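Local structure of proline iminopeptidase-related protein (Thermus thermophilus, 2YYS) at residues Gly21-Pro26 / Gly52-Tyr57; Pro26-Leu31 / Gly98-Gly103; Pro220-Val225 / Phe269-Ala274; Asp59-Gly64 / Asp79-Asp84. The protein is of unknown function but belongs to the S33 peptidase family of alpha/beta hydrolases, and may have peptidase activity. One frame throughout, in Å; residues are numbered along the deposited sequence.

Overall arrangement
Contacts 1, 2 and 3 all reach the central mixed sheet of an alpha/beta hydrolase. Contacts 1 and 2 share Pro26 and lie on adjoining strands, their centres about 11 Å apart; glycerol, probably from the crystallisation liquor, lies about 3 Å from the Pro26 side chain. Contact 3, whose centre is also about 11 Å from that of contact 2, brings helix 262-274, near the C-terminus, against the sheet, where Phe269 touches Leu100. The centres of contacts 4 and 2 are about 14 Å apart, and Gln60 packs against the end of strand 27-31. Contact 2 leads to Gly103, which probably corresponds to the nucleophile position of catalytic relatives. Contacts 3 and 4 lie on opposite sides of the chain's centre, their centres about 24 Å apart.

Contact 1 of 4, residues Gly21-Pro26 / Gly52-Tyr57; sequences GPVEGP and GFRVVY
Pro26 O receives the backbone N-H of Arg54 at 2.9 Å, with an angle of 149° at the hydrogen. The same oxygen has Phe53 CA at 3.4 Å, in a CA-H...O contact, and also sits at the edge of the Phe53 ring, close to its plane. A second polar link runs through water 1, which donates to Val23 O and Gly25 O and accepts from Arg54 NH1, lying in the guanidinium plane. Arg54 is stretched out, with CG anti to its own N (chi1 -179°) and every later torsion also extended; this carries the charged end alongside Val23 to its salt bridge with Asp19.

Pro22 to Gly25 form a type I beta turn, closed by Gly25 N to Pro22 O, in the connection between strands 14-20 and 27-31. Strand 54-58 runs between these two in the alpha/beta hydrolase sheet, so the turn spans the start of an inserted strand.

Van der Waals contacts complete the interface. Val23 CG2 lies over one face of the Arg54 guanidinium, toward its rim, while Arg54 CB packs against Pro22 O at 3.3 Å. Across the start of the strand, the apolar side chains of Pro26 and Phe53 cross at about a right angle, with Pro26 CG 3.9 Å from Phe53 CD1. Gly21 CA approaches Phe53 O to 3.6 Å.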
loop_
_atom_site.group_PDB
_atom_site.type_symbol
_atom_site.label_atom_id
_atom_site.label_comp_id
_atom_site.label_asym_id
_atom_site.label_seq_id
_atom_site.Cartn_x
_atom_site.Cartn_y
_atom_site.Cartn_z
ATOM N N GLY A 21 18.992 -5.047 5.172
ATOM C CA GLY A 21 19.827 -5.306 4.008
ATOM C C GLY A 21 21.066 -4.419 3.939
ATOM O O GLY A 21 21.262 -3.555 4.790
ATOM N N PRO A 22 21.913 -4.646 2.932
ATOM C CA PRO A 22 23.187 -3.920 2.812
ATOM C C PRO A 22 22.981 -2.407 2.808
ATOM O O PRO A 22 22.153 -1.909 2.060
ATOM C CB PRO A 22 23.778 -4.405 1.474
ATOM C CG PRO A 22 22.838 -5.384 0.893
ATOM C CD PRO A 22 21.699 -5.615 1.843
ATOM N N VAL A 23 23.724 -1.698 3.646
ATOM C CA VAL A 23 23.529 -0.264 3.832
ATOM C C VAL A 23 23.802 0.554 2.556
ATOM O O VAL A 23 23.241 1.626 2.370
ATOM C CB VAL A 23 24.386 0.272 5.020
ATOM C CG1 VAL A 23 25.892 0.314 4.679
ATOM C CG2 VAL A 23 23.896 1.626 5.457
ATOM N N GLU A 24 24.653 0.028 1.687
ATOM C CA GLU A 24 25.030 0.706 0.455
ATOM C C GLU A 24 24.311 0.112 -0.766
ATOM O O GLU A 24 24.492 0.586 -1.879
ATOM C CB GLU A 24 26.569 0.702 0.301
ATOM C CG GLU A 24 27.222 1.860 1.069
ATOM C CD GLU A 24 28.724 1.705 1.365
ATOM O OE1 GLU A 24 29.277 0.579 1.319
ATOM O OE2 GLU A 24 29.362 2.742 1.671
ATOM N N GLY A 25 23.461 -0.890 -0.545
ATOM C CA GLY A 25 22.668 -1.474 -1.617
ATOM C C GLY A 25 21.597 -0.526 -2.135
ATOM O O GLY A 25 21.312 0.494 -1.509
ATOM N N PRO A 26 20.996 -0.863 -3.272
ATOM C CA PRO A 26 19.926 -0.039 -3.847
ATOM C C PRO A 26 18.721 -0.021 -2.918
ATOM O O PRO A 26 18.350 -1.071 -2.428
ATOM C CB PRO A 26 19.598 -0.737 -5.165
ATOM C CG PRO A 26 20.129 -2.113 -5.034
ATOM C CD PRO A 26 21.283 -2.055 -4.081
ATOM N N GLY A 52 19.779 -8.227 -1.089
ATOM C CA GLY A 52 20.527 -7.331 -1.963
ATOM C C GLY A 52 19.813 -6.022 -2.319
ATOM O O GLY A 52 20.295 -5.255 -3.162
ATOM N N PHE A 53 18.660 -5.756 -1.713
ATOM C CA PHE A 53 18.172 -4.388 -1.625
ATOM C C PHE A 53 18.335 -3.939 -0.184
ATOM O O PHE A 53 18.328 -4.748 0.730
ATOM C CB PHE A 53 16.704 -4.280 -2.018
ATOM C CG PHE A 53 16.446 -4.365 -3.498
ATOM C CD1 PHE A 53 16.499 -3.228 -4.296
ATOM C CD2 PHE A 53 16.114 -5.575 -4.084
ATOM C CE1 PHE A 53 16.227 -3.305 -5.657
ATOM C CE2 PHE A 53 15.853 -5.660 -5.444
ATOM C CZ PHE A 53 15.907 -4.527 -6.232
ATOM N N ARG A 54 18.513 -2.644 0.007
ATOM C CA ARG A 54 18.287 -2.035 1.299
ATOM C C ARG A 54 16.811 -1.683 1.352
ATOM O O ARG A 54 16.341 -0.825 0.602
ATOM C CB ARG A 54 19.127 -0.782 1.454
ATOM C CG ARG A 54 18.971 -0.105 2.794
ATOM C CD ARG A 54 19.812 1.109 2.921
ATOM N NE ARG A 54 19.661 1.755 4.211
ATOM C CZ ARG A 54 20.247 2.887 4.544
ATOM N NH1 ARG A 54 21.030 3.518 3.682
ATOM N NH2 ARG A 54 20.055 3.397 5.743
ATOM N N VAL A 55 16.075 -2.353 2.228
ATOM C CA VAL A 55 14.640 -2.177 2.308
ATOM C C VAL A 55 14.267 -1.507 3.634
ATOM O O VAL A 55 14.605 -1.989 4.721
ATOM C CB VAL A 55 13.904 -3.513 2.192
ATOM C CG1 VAL A 55 12.420 -3.272 2.026
ATOM C CG2 VAL A 55 14.440 -4.315 1.041
ATOM N N VAL A 56 13.543 -0.406 3.522
ATOM C CA VAL A 56 13.097 0.343 4.676
ATOM C C VAL A 56 11.601 0.085 4.838
ATOM O O VAL A 56 10.761 0.687 4.134
ATOM C CB VAL A 56 13.406 1.844 4.492
ATOM C CG1 VAL A 56 12.999 2.630 5.720
ATOM C CG2 VAL A 56 14.870 2.033 4.212
ATOM N N TYR A 57 11.275 -0.866 5.703
ATOM C CA TYR A 57 9.895 -1.091 6.103
ATOM C C TYR A 57 9.608 -0.108 7.217
ATOM O O TYR A 57 10.416 0.059 8.118
ATOM C CB TYR A 57 9.655 -2.529 6.592
ATOM C CG TYR A 57 10.120 -3.618 5.647
ATOM C CD1 TYR A 57 9.282 -4.125 4.669
ATOM C CD2 TYR A 57 11.397 -4.157 5.754
ATOM C CE1 TYR A 57 9.712 -5.138 3.808
ATOM C CE2 TYR A 57 11.831 -5.158 4.908
ATOM C CZ TYR A 57 10.985 -5.647 3.934
ATOM O OH TYR A 57 11.436 -6.643 3.083
HETATM O O HOH W 1 21.550 2.694 0.637
#

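Contact 2 of 4, residues Pro26-Leu31 / Gly98-Gly103; sequences PALFVL and GLLAHG
Leu28 leans over Gly98, its CD2 lying 3.7 Å from Gly98 CA, where the glycine presents bare backbone. The Leu28 CG lies beside the backbone N (chi1 -60°), which swings this methyl across to the neighbouring strand. CD1 is left to approach Leu100 CD1, and the latter methyl also meets Val30 CG2 at 4.1 Å. Leu28, Val30 and Leu100 thus form one apolar face. On the other, Leu99 CD2 fits between Phe29 CB and Leu31 CD1, 3.9 Å from the latter, and the CB atoms of Leu31 and Ala101 lie abreast. The Phe29 ring turns away from Leu99; Gly98 O lies near its edge, and the ring goes on to meet that of Phe97.

Five backbone bonds hold the strands in parallel register, alternating in direction from Gly98 N to Ala27 O through His102 N to Leu31 O. Just beyond, Gly103 has positive phi (60°), as at the nucleophile elbow of alpha/beta hydrolases, but carries no side chain to act as nucleophile. His102 NE2 bonds to His255 O.

The pair lies inside the sheet between strands 54-58 and 119-125; helix 40-46 packs on Val30 and Leu100, and helix 105-115 on Leu31, Leu99 and Ala101.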
loop_
_atom_site.group_PDB
_atom_site.type_symbol
_atom_site.label_atom_id
_atom_site.label_comp_id
_atom_site.label_asym_id
_atom_site.label_seq_id
_atom_site.Cartn_x
_atom_site.Cartn_y
_atom_site.Cartn_z
ATOM N N PRO A 26 20.996 -0.863 -3.272
ATOM C CA PRO A 26 19.926 -0.039 -3.847
ATOM C C PRO A 26 18.721 -0.021 -2.918
ATOM O O PRO A 26 18.350 -1.071 -2.428
ATOM C CB PRO A 26 19.598 -0.737 -5.165
ATOM C CG PRO A 26 20.129 -2.113 -5.034
ATOM C CD PRO A 26 21.283 -2.055 -4.081
ATOM N N ALA A 27 18.136 1.148 -2.690
ATOM C CA ALA A 27 17.175 1.334 -1.619
ATOM C C ALA A 27 15.727 1.282 -2.112
ATOM O O ALA A 27 15.407 1.828 -3.171
ATOM C CB ALA A 27 17.440 2.641 -0.935
ATOM N N LEU A 28 14.873 0.615 -1.330
ATOM C CA LEU A 28 13.422 0.595 -1.528
ATOM C C LEU A 28 12.728 0.968 -0.248
ATOM O O LEU A 28 13.082 0.450 0.811
ATOM C CB LEU A 28 12.951 -0.810 -1.922
ATOM C CG LEU A 28 13.563 -1.329 -3.210
ATOM C CD1 LEU A 28 13.270 -2.797 -3.392
ATOM C CD2 LEU A 28 13.026 -0.521 -4.389
ATOM N N PHE A 29 11.742 1.860 -0.347
ATOM C CA PHE A 29 10.883 2.208 0.764
ATOM C C PHE A 29 9.528 1.536 0.584
ATOM O O PHE A 29 8.979 1.512 -0.523
ATOM C CB PHE A 29 10.746 3.727 0.860
ATOM C CG PHE A 29 11.943 4.383 1.482
ATOM C CD1 PHE A 29 11.872 4.945 2.732
ATOM C CD2 PHE A 29 13.161 4.373 0.831
ATOM C CE1 PHE A 29 12.987 5.527 3.314
ATOM C CE2 PHE A 29 14.278 4.951 1.412
ATOM C CZ PHE A 29 14.192 5.515 2.652
ATOM N N VAL A 30 8.994 0.988 1.672
ATOM C CA VAL A 30 7.751 0.225 1.621
ATOM C C VAL A 30 6.635 1.063 2.203
ATOM O O VAL A 30 6.748 1.580 3.314
ATOM C CB VAL A 30 7.884 -1.106 2.362
ATOM C CG1 VAL A 30 6.579 -1.923 2.314
ATOM C CG2 VAL A 30 8.999 -1.904 1.745
ATOM N N LEU A 31 5.570 1.222 1.422
ATOM C CA LEU A 31 4.409 2.001 1.823
ATOM C C LEU A 31 3.198 1.077 2.019
ATOM O O LEU A 31 2.580 0.625 1.047
ATOM C CB LEU A 31 4.133 3.088 0.778
ATOM C CG LEU A 31 5.157 4.232 0.772
ATOM C CD1 LEU A 31 5.053 5.073 -0.499
ATOM C CD2 LEU A 31 4.976 5.114 2.002
ATOM N N GLY A 98 13.703 3.449 -4.790
ATOM C CA GLY A 98 12.422 3.016 -5.331
ATOM C C GLY A 98 11.366 2.829 -4.255
ATOM O O GLY A 98 11.631 2.964 -3.053
ATOM N N LEU A 99 10.159 2.517 -4.701
ATOM C CA LEU A 99 9.023 2.344 -3.817
ATOM C C LEU A 99 8.315 1.024 -4.084
ATOM O O LEU A 99 8.150 0.619 -5.231
ATOM C CB LEU A 99 8.036 3.479 -4.028
ATOM C CG LEU A 99 8.557 4.877 -3.706
ATOM C CD1 LEU A 99 7.752 5.925 -4.420
ATOM C CD2 LEU A 99 8.507 5.137 -2.227
ATOM N N LEU A 100 7.902 0.369 -3.004
ATOM C CA LEU A 100 6.955 -0.735 -3.030
ATOM C C LEU A 100 5.745 -0.290 -2.235
ATOM O O LEU A 100 5.889 0.086 -1.074
ATOM C CB LEU A 100 7.545 -1.981 -2.379
ATOM C CG LEU A 100 8.920 -2.453 -2.823
ATOM C CD1 LEU A 100 9.328 -3.669 -1.994
ATOM C CD2 LEU A 100 8.950 -2.795 -4.298
ATOM N N ALA A 101 4.561 -0.335 -2.847
ATOM C CA ALA A 101 3.323 0.095 -2.206
ATOM C C ALA A 101 2.256 -0.990 -2.243
ATOM O O ALA A 101 2.235 -1.823 -3.150
ATOM C CB ALA A 101 2.788 1.340 -2.887
ATOM N N HIS A 102 1.347 -0.953 -1.272
ATOM C CA HIS A 102 0.222 -1.866 -1.217
ATOM C C HIS A 102 -1.051 -1.108 -0.830
ATOM O O HIS A 102 -1.054 -0.314 0.106
ATOM C CB HIS A 102 0.504 -2.983 -0.216
ATOM C CG HIS A 102 -0.575 -4.017 -0.149
ATOM N ND1 HIS A 102 -1.272 -4.280 1.007
ATOM C CD2 HIS A 102 -1.076 -4.851 -1.091
ATOM C CE1 HIS A 102 -2.155 -5.236 0.777
ATOM N NE2 HIS A 102 -2.051 -5.607 -0.487
ATOM N N GLY A 103 -2.134 -1.350 -1.562
ATOM C CA GLY A 103 -3.411 -0.721 -1.273
ATOM C C GLY A 103 -3.333 0.791 -1.357
ATOM O O GLY A 103 -2.837 1.325 -2.351
#

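Contact 3 of 4, residues Pro220-Val225 / Phe269-Ala274; sequences PLYVLV and FKEALA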
loop_
_atom_site.group_PDB
_atom_site.type_symbol
_atom_site.label_atom_id
_atom_site.label_comp_id
_atom_site.label_asym_id
_atom_site.label_seq_id
_atom_site.Cartn_x
_atom_site.Cartn_y
_atom_site.Cartn_z
ATOM N N PRO A 220 10.218 3.726 -14.399
ATOM C CA PRO A 220 9.659 2.371 -14.325
ATOM C C PRO A 220 8.619 2.200 -13.215
ATOM O O PRO A 220 8.884 2.487 -12.055
ATOM C CB PRO A 220 10.880 1.487 -14.056
ATOM C CG PRO A 220 12.018 2.380 -13.819
ATOM C CD PRO A 220 11.678 3.745 -14.218
ATOM N N LEU A 221 7.452 1.707 -13.610
ATOM C CA LEU A 221 6.297 1.547 -12.746
ATOM C C LEU A 221 5.617 0.234 -13.149
ATOM O O LEU A 221 5.447 -0.035 -14.340
ATOM C CB LEU A 221 5.364 2.742 -12.959
ATOM C CG LEU A 221 4.458 3.293 -11.860
ATOM C CD1 LEU A 221 5.191 3.539 -10.595
ATOM C CD2 LEU A 221 3.848 4.606 -12.327
ATOM N N TYR A 222 5.234 -0.576 -12.170
ATOM C CA TYR A 222 4.588 -1.861 -12.422
ATOM C C TYR A 222 3.380 -1.994 -11.507
ATOM O O TYR A 222 3.420 -1.570 -10.354
ATOM C CB TYR A 222 5.554 -3.013 -12.115
ATOM C CG TYR A 222 5.935 -3.884 -13.289
ATOM C CD1 TYR A 222 6.776 -3.393 -14.283
ATOM C CD2 TYR A 222 5.471 -5.209 -13.397
ATOM C CE1 TYR A 222 7.152 -4.186 -15.368
ATOM C CE2 TYR A 222 5.837 -6.022 -14.489
ATOM C CZ TYR A 222 6.682 -5.499 -15.475
ATOM O OH TYR A 222 7.076 -6.263 -16.567
ATOM N N VAL A 223 2.325 -2.607 -12.020
ATOM C CA VAL A 223 1.140 -2.896 -11.247
ATOM C C VAL A 223 0.975 -4.412 -11.177
ATOM O O VAL A 223 0.967 -5.090 -12.200
ATOM C CB VAL A 223 -0.120 -2.264 -11.865
ATOM C CG1 VAL A 223 -1.352 -2.664 -11.081
ATOM C CG2 VAL A 223 0.010 -0.734 -11.923
ATOM N N LEU A 224 0.869 -4.918 -9.955
ATOM C CA LEU A 224 0.589 -6.324 -9.674
ATOM C C LEU A 224 -0.664 -6.376 -8.838
ATOM O O LEU A 224 -0.761 -5.684 -7.827
ATOM C CB LEU A 224 1.710 -6.961 -8.852
ATOM C CG LEU A 224 2.908 -7.595 -9.540
ATOM C CD1 LEU A 224 3.648 -6.595 -10.371
ATOM C CD2 LEU A 224 3.840 -8.196 -8.486
ATOM N N VAL A 225 -1.613 -7.209 -9.234
ATOM C CA VAL A 225 -2.894 -7.264 -8.551
ATOM C C VAL A 225 -3.530 -8.646 -8.679
ATOM O O VAL A 225 -3.294 -9.367 -9.640
ATOM C CB VAL A 225 -3.830 -6.159 -9.107
ATOM C CG1 VAL A 225 -4.190 -6.430 -10.565
ATOM C CG2 VAL A 225 -5.082 -6.000 -8.253
ATOM N N PHE A 269 6.599 -10.699 -9.341
ATOM C CA PHE A 269 7.307 -9.722 -8.517
ATOM C C PHE A 269 8.767 -9.616 -8.952
ATOM O O PHE A 269 9.299 -8.509 -9.062
ATOM C CB PHE A 269 7.190 -10.076 -7.033
ATOM C CG PHE A 269 7.603 -8.973 -6.099
ATOM C CD1 PHE A 269 7.082 -7.695 -6.225
ATOM C CD2 PHE A 269 8.508 -9.220 -5.077
ATOM C CE1 PHE A 269 7.457 -6.687 -5.358
ATOM C CE2 PHE A 269 8.890 -8.207 -4.208
ATOM C CZ PHE A 269 8.356 -6.944 -4.346
ATOM N N LYS A 270 9.392 -10.763 -9.235
ATOM C CA LYS A 270 10.770 -10.791 -9.720
ATOM C C LYS A 270 10.901 -10.079 -11.058
ATOM O O LYS A 270 11.880 -9.390 -11.299
ATOM C CB LYS A 270 11.291 -12.226 -9.842
ATOM C CG LYS A 270 11.706 -12.856 -8.505
ATOM C CD LYS A 270 12.222 -14.287 -8.699
ATOM C CE LYS A 270 13.443 -14.582 -7.840
ATOM N NZ LYS A 270 13.819 -16.032 -7.916
ATOM N N GLU A 271 9.914 -10.243 -11.925
ATOM C CA GLU A 271 9.890 -9.524 -13.189
ATOM C C GLU A 271 9.792 -8.007 -12.925
ATOM O O GLU A 271 10.528 -7.228 -13.518
ATOM C CB GLU A 271 8.720 -10.027 -14.055
ATOM C CG GLU A 271 8.453 -9.222 -15.317
ATOM C CD GLU A 271 7.279 -9.753 -16.135
ATOM O OE1 GLU A 271 6.219 -10.096 -15.551
ATOM O OE2 GLU A 271 7.412 -9.817 -17.378
ATOM N N ALA A 272 8.893 -7.604 -12.026
ATOM C CA ALA A 272 8.714 -6.188 -11.679
ATOM C C ALA A 272 10.004 -5.565 -11.117
ATOM O O ALA A 272 10.377 -4.459 -11.494
ATOM C CB ALA A 272 7.570 -6.022 -10.676
ATOM N N LEU A 273 10.675 -6.282 -10.218
ATOM C CA LEU A 273 11.917 -5.797 -9.627
ATOM C C LEU A 273 13.003 -5.608 -10.680
ATOM O O LEU A 273 13.700 -4.610 -10.667
ATOM C CB LEU A 273 12.435 -6.752 -8.561
ATOM C CG LEU A 273 11.634 -6.820 -7.270
ATOM C CD1 LEU A 273 12.065 -8.058 -6.512
ATOM C CD2 LEU A 273 11.820 -5.559 -6.417
ATOM N N ALA A 274 13.149 -6.586 -11.571
ATOM C CA ALA A 274 14.134 -6.522 -12.651
ATOM C C ALA A 274 13.873 -5.328 -13.571
ATOM O O ALA A 274 14.810 -4.684 -14.024
ATOM C CB ALA A 274 14.145 -7.831 -13.461
#
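Ala272 is the bump at the centre of this interface, filling a hollow between Tyr222 and Leu224 of the strand. Its CA sits over one face of the Tyr222 ring, 3.9 Å from the centroid and 15° off the normal, a CH-pi contact displaced toward the rim. Its CB presses on Tyr222 CD2 at 3.5 Å and meets Leu224 CD1 at 4.0 Å from the other side of the hollow. Leu224 CD1 itself lies in the plane of the tyrosine ring at its edge, so that the two strand residues form a continuous wall.

Farther along, the other Leu224 methyl, CD2, projects toward the helix backbone, 3.8 Å from Phe269 CA, and touches the edge of the Phe269 ring. At the opposite end Tyr222 OH rests beside Glu271 CG, 3.5 Å away. The extended glutamate crosses the tyrosine nearly at right angles and carries its carboxylate on to a salt bridge with Arg248 of strand 247-250.

No hydrogen bond joins the segments; complementary shape does the work. The helix runs almost antiparallel to the strand (169°), with the axes 8.8 Å apart. This is the layering of the alpha/beta hydrolase fold, in which a helix following the last strand packs back across the sheet.

Contact 4 of 4, residues Asp59-Gly64 / Asp79-Asp84; sequences DQRGSG and DALVED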
loop_
_atom_site.group_PDB
_atom_site.type_symbol
_atom_site.label_atom_id
_atom_site.label_comp_id
_atom_site.label_asym_id
_atom_site.label_seq_id
_atom_site.Cartn_x
_atom_site.Cartn_y
_atom_site.Cartn_z
ATOM N N ASP A 59 6.182 1.826 9.610
ATOM C CA ASP A 59 4.804 2.102 9.899
ATOM C C ASP A 59 4.634 3.614 9.846
ATOM O O ASP A 59 5.426 4.361 10.418
ATOM C CB ASP A 59 4.407 1.580 11.277
ATOM C CG ASP A 59 4.380 0.078 11.357
ATOM O OD1 ASP A 59 4.718 -0.605 10.360
ATOM O OD2 ASP A 59 4.033 -0.510 12.406
ATOM N N GLN A 60 3.573 4.044 9.187
ATOM C CA GLN A 60 3.307 5.443 8.943
ATOM C C GLN A 60 2.932 6.147 10.244
ATOM O O GLN A 60 2.717 5.513 11.293
ATOM C CB GLN A 60 2.227 5.597 7.863
ATOM C CG GLN A 60 2.753 5.273 6.450
ATOM C CD GLN A 60 1.702 4.668 5.523
ATOM O OE1 GLN A 60 0.527 5.018 5.607
ATOM N NE2 GLN A 60 2.124 3.757 4.642
ATOM N N ARG A 61 2.910 7.467 10.165
ATOM C CA ARG A 61 2.769 8.310 11.332
ATOM C C ARG A 61 1.527 7.903 12.114
ATOM O O ARG A 61 0.461 7.686 11.537
ATOM C CB ARG A 61 2.721 9.785 10.935
ATOM C CG ARG A 61 1.565 10.164 10.011
ATOM C CD ARG A 61 1.297 11.645 9.957
ATOM N NE ARG A 61 2.523 12.396 9.721
ATOM C CZ ARG A 61 2.683 13.702 9.939
ATOM N NH1 ARG A 61 3.853 14.278 9.678
ATOM N NH2 ARG A 61 1.680 14.442 10.394
ATOM N N GLY A 62 1.706 7.721 13.418
ATOM C CA GLY A 62 0.623 7.370 14.316
ATOM C C GLY A 62 0.058 5.975 14.161
ATOM O O GLY A 62 -0.821 5.580 14.922
ATOM N N SER A 63 0.574 5.215 13.206
ATOM C CA SER A 63 -0.032 3.952 12.812
ATOM C C SER A 63 0.777 2.756 13.285
ATOM O O SER A 63 2.012 2.804 13.322
ATOM C CB SER A 63 -0.180 3.883 11.286
ATOM O OG SER A 63 -0.683 5.101 10.759
ATOM N N GLY A 64 0.075 1.672 13.604
ATOM C CA GLY A 64 0.718 0.418 13.949
ATOM C C GLY A 64 1.671 0.618 15.109
ATOM O O GLY A 64 1.264 1.100 16.158
ATOM N N ASP A 79 -0.456 14.436 1.958
ATOM C CA ASP A 79 0.748 15.269 1.911
ATOM C C ASP A 79 1.720 14.928 3.039
ATOM O O ASP A 79 2.911 14.832 2.817
ATOM C CB ASP A 79 0.390 16.768 1.988
ATOM C CG ASP A 79 -0.260 17.306 0.698
ATOM O OD1 ASP A 79 -0.289 16.605 -0.340
ATOM O OD2 ASP A 79 -0.771 18.443 0.639
ATOM N N ALA A 80 1.209 14.779 4.249
ATOM C CA ALA A 80 2.051 14.460 5.401
ATOM C C ALA A 80 2.712 13.090 5.243
ATOM O O ALA A 80 3.887 12.935 5.564
ATOM C CB ALA A 80 1.238 14.508 6.683
ATOM N N LEU A 81 1.969 12.107 4.735
ATOM C CA LEU A 81 2.519 10.770 4.501
ATOM C C LEU A 81 3.612 10.790 3.433
ATOM O O LEU A 81 4.603 10.080 3.528
ATOM C CB LEU A 81 1.410 9.789 4.094
ATOM C CG LEU A 81 0.291 9.510 5.110
ATOM C CD1 LEU A 81 -0.602 8.342 4.666
ATOM C CD2 LEU A 81 0.825 9.234 6.496
ATOM N N VAL A 82 3.414 11.616 2.417
ATOM C CA VAL A 82 4.373 11.770 1.346
ATOM C C VAL A 82 5.647 12.411 1.871
ATOM O O VAL A 82 6.748 11.911 1.647
ATOM C CB VAL A 82 3.757 12.613 0.217
ATOM C CG1 VAL A 82 4.805 13.099 -0.775
ATOM C CG2 VAL A 82 2.682 11.798 -0.497
ATOM N N GLU A 83 5.483 13.496 2.609
ATOM C CA GLU A 83 6.614 14.273 3.107
ATOM C C GLU A 83 7.415 13.477 4.141
ATOM O O GLU A 83 8.648 13.518 4.150
ATOM C CB GLU A 83 6.103 15.611 3.661
ATOM C CG GLU A 83 5.708 16.573 2.531
ATOM C CD GLU A 83 4.587 17.550 2.881
ATOM O OE1 GLU A 83 3.901 18.035 1.943
ATOM O OE2 GLU A 83 4.377 17.833 4.082
ATOM N N ASP A 84 6.703 12.710 4.974
ATOM C CA ASP A 84 7.329 11.803 5.922
ATOM C C ASP A 84 8.266 10.837 5.221
ATOM O O ASP A 84 9.317 10.516 5.734
ATOM C CB ASP A 84 6.273 10.960 6.637
ATOM C CG ASP A 84 5.607 11.685 7.777
ATOM O OD1 ASP A 84 6.005 12.829 8.110
ATOM O OD2 ASP A 84 4.674 11.150 8.405
HETATM O O HOH W 2 4.161 8.466 7.709
#
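The guanidinium of Arg61 has the methyl of Ala80 over the centre of one face, with Ala80 CB 3.7 Å from Arg61 CZ, and the carboxylate of Asp84 at its edge. The salt bridge is side-on: Arg61 NE gives its hydrogen to Asp84 OD2 at 2.8 Å, and Arg61 NH1 to Asp84 OD1 at 3.0 Å. Both bonds are nearly straight and reach the syn sides of the oxygens, although the two flat groups are tilted by 30°. Asp84 OD2 takes a further hydrogen bond from water 2, which in turn accepts from Arg61 N, so the aspartate holds the arginine side chain directly and its backbone N through the water. Arg61 NH2 turns to Glu12 and to Leu75 O. This many partners should hold the buried guanidinium in a fixed orientation.

The arginine chain reaches this place by setting CG between the backbone N and the carbonyl carbon (chi1 60°) and bending again at chi3 (49°), with its CG passing over Leu81 CD2 at 3.7 Å. The other Leu81 methyl, CD1, meets Gln60 OE1 at 3.6 Å, while Gln60 NE2 bonds to His32 O.

Gln60 to Ser63 make a type II beta turn, tightened by Ser63 OG bonding to Arg61 O. The sequence from Asp59 through Gly62 to Ser66 matches the DQRGxGxS signature of S33 peptidases. The turn follows strand 54-58 and is braced by helix 78-91; Leu81 of that helix also packs on Val108 of helix 105-115 and on Phe200 of helix 195-202.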